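Local coordinates for McyG protein (Microcystis aeruginosa PCC 7806, PDB 4R0M) that probably selects and adenylates phenylalanine or a related acid for microcystin assembly, through an adenylation domain joined to a peptidyl carrier domain, at residues V462-Y466 with R523-K528. Numbering follows the deposited sequence.
Sequences VKVSY and RNLVPK
The Tyr466 ring is the centre of this contact, meeting Arg523, Val526 and Lys528 across it. CG stands anti to the carbonyl carbon (chi1 -61°), and from there the end of the ring comes up to the loop 523-528. Tyrosine suits the place because it offers both a broad apolar ring and a polar end. Arginine matches it with aliphatic carbons for the ring and an N-H for the hydroxyl: Arg523 CB comes 3.9 Å from Tyr466 CE1, while CG lies above one face, offset toward the rim. A bend at chi3 (-56°) then turns the guanidinium nearly perpendicular to the ring, and Arg523 NH1 donates to Tyr466 OH at 3.2 Å. The hydroxyl sits close to the guanidinium plane, but the N-H...O angle of 141° makes the bond noticeably bent. Val526, compact and branched, directs CG2 at Tyr466 CD1 (4.1 Å). Lys528 crosses the ring at about a right angle, its long chain bringing CE 3.9 Å from Tyr466 CD1. Lys528 NZ donates a weak hydrogen bond to Ser465 O (3.0 Å); its stronger partner is the carbonyl of Gly532. Lys463 CD packs on Arg523 CD at 3.7 Å, methylenes touching while the like charges stay apart (Lys463 NZ to Arg523 NE 5.5 Å). With an alanine at Tyr466, Arg523 NH1 is likely to lose its hydroxyl acceptor, and a gap to open beside Val526 and the Lys528 chain. The type II turn Lys463 to Tyr466 thus meets a loop whose Lys528 and Gly532 are consistent with the A10 motif, within the small C-terminal subdomain characteristic of ANL adenylating enzymes.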
loop_
_atom_site.group_PDB
_atom_site.type_symbol
_atom_site.label_atom_id
_atom_site.label_comp_id
_atom_site.label_asym_id
_atom_site.label_seq_id
_atom_site.Cartn_x
_atom_site.Cartn_y
_atom_site.Cartn_z
ATOM N N VAL A 462 20.728 -6.072 -11.286
ATOM C CA VAL A 462 19.284 -5.829 -11.301
ATOM C C VAL A 462 18.868 -5.180 -9.981
ATOM O O VAL A 462 19.015 -5.779 -8.911
ATOM C CB VAL A 462 18.486 -7.132 -11.539
ATOM C CG1 VAL A 462 16.986 -6.874 -11.472
ATOM C CG2 VAL A 462 18.863 -7.751 -12.879
ATOM N N LYS A 463 18.360 -3.952 -10.063
ATOM C CA LYS A 463 17.964 -3.207 -8.870
ATOM C C LYS A 463 16.623 -3.702 -8.337
ATOM O O LYS A 463 15.618 -3.695 -9.051
ATOM C CB LYS A 463 17.924 -1.702 -9.145
ATOM C CG LYS A 463 18.103 -0.851 -7.896
ATOM C CD LYS A 463 18.154 0.632 -8.233
ATOM C CE LYS A 463 18.267 1.487 -6.976
ATOM N NZ LYS A 463 19.581 1.337 -6.288
ATOM N N VAL A 464 16.626 -4.127 -7.090
ATOM C CA VAL A 464 15.453 -4.677 -6.443
ATOM C C VAL A 464 14.315 -3.673 -6.297
ATOM O O VAL A 464 14.518 -2.556 -5.902
ATOM C CB VAL A 464 15.838 -5.284 -5.093
ATOM C CG1 VAL A 464 14.633 -5.620 -4.241
ATOM C CG2 VAL A 464 16.656 -6.529 -5.290
ATOM N N SER A 465 13.115 -4.148 -6.575
ATOM C CA SER A 465 11.874 -3.401 -6.518
ATOM C C SER A 465 11.468 -2.613 -7.762
ATOM O O SER A 465 10.517 -1.897 -7.737
ATOM C CB SER A 465 11.878 -2.462 -5.341
ATOM O OG SER A 465 12.664 -1.346 -5.585
ATOM N N TYR A 466 12.192 -2.787 -8.849
ATOM C CA TYR A 466 11.878 -2.176 -10.124
ATOM C C TYR A 466 11.621 -3.162 -11.237
ATOM O O TYR A 466 11.761 -2.827 -12.374
ATOM C CB TYR A 466 12.995 -1.259 -10.552
ATOM C CG TYR A 466 13.276 -0.140 -9.631
ATOM C CD1 TYR A 466 12.583 1.017 -9.716
ATOM C CD2 TYR A 466 14.242 -0.240 -8.686
ATOM C CE1 TYR A 466 12.828 2.048 -8.876
ATOM C CE2 TYR A 466 14.497 0.790 -7.843
ATOM C CZ TYR A 466 13.782 1.932 -7.958
ATOM O OH TYR A 466 14.026 2.966 -7.139
ATOM N N ARG A 523 14.827 4.527 -13.291
ATOM C CA ARG A 523 14.081 4.329 -12.042
ATOM C C ARG A 523 12.830 5.198 -11.954
ATOM O O ARG A 523 11.791 4.745 -11.474
ATOM C CB ARG A 523 14.979 4.583 -10.823
ATOM C CG ARG A 523 16.290 3.808 -10.826
ATOM C CD ARG A 523 17.077 3.979 -9.533
ATOM N NE ARG A 523 17.364 5.379 -9.213
ATOM C CZ ARG A 523 16.861 6.037 -8.169
ATOM N NH1 ARG A 523 16.043 5.430 -7.317
ATOM N NH2 ARG A 523 17.184 7.308 -7.970
ATOM N N ASN A 524 12.939 6.433 -12.443
ATOM C CA ASN A 524 11.855 7.416 -12.386
ATOM C C ASN A 524 10.674 7.120 -13.311
ATOM O O ASN A 524 9.620 7.747 -13.191
ATOM C CB ASN A 524 12.397 8.823 -12.674
ATOM C CG ASN A 524 13.334 9.334 -11.589
ATOM O OD1 ASN A 524 13.763 8.586 -10.706
ATOM N ND2 ASN A 524 13.661 10.621 -11.657
ATOM N N LEU A 525 10.853 6.173 -14.229
ATOM C CA LEU A 525 9.817 5.856 -15.212
ATOM C C LEU A 525 9.092 4.532 -14.956
ATOM O O LEU A 525 8.120 4.214 -15.648
ATOM C CB LEU A 525 10.383 5.904 -16.641
ATOM C CG LEU A 525 10.306 7.214 -17.448
ATOM C CD1 LEU A 525 8.862 7.610 -17.744
ATOM C CD2 LEU A 525 11.059 8.366 -16.786
ATOM N N VAL A 526 9.557 3.770 -13.968
ATOM C CA VAL A 526 8.868 2.545 -13.556
ATOM C C VAL A 526 7.642 2.924 -12.722
ATOM O O VAL A 526 7.787 3.447 -11.614
ATOM C CB VAL A 526 9.792 1.593 -12.760
ATOM C CG1 VAL A 526 9.056 0.312 -12.390
ATOM C CG2 VAL A 526 11.046 1.267 -13.558
ATOM N N PRO A 527 6.429 2.669 -13.256
ATOM C CA PRO A 527 5.206 3.079 -12.566
ATOM C C PRO A 527 4.952 2.274 -11.291
ATOM O O PRO A 527 4.964 1.038 -11.311
ATOM C CB PRO A 527 4.108 2.833 -13.607
ATOM C CG PRO A 527 4.655 1.774 -14.498
ATOM C CD PRO A 527 6.145 1.959 -14.518
ATOM N N LYS A 528 4.737 2.992 -10.194
ATOM C CA LYS A 528 4.559 2.398 -8.876
ATOM C C LYS A 528 3.423 3.087 -8.134
ATOM O O LYS A 528 3.257 4.306 -8.229
ATOM C CB LYS A 528 5.842 2.544 -8.057
ATOM C CG LYS A 528 6.954 1.562 -8.391
ATOM C CD LYS A 528 8.289 2.092 -7.892
ATOM C CE LYS A 528 9.285 0.978 -7.620
ATOM N NZ LYS A 528 9.027 0.301 -6.316
#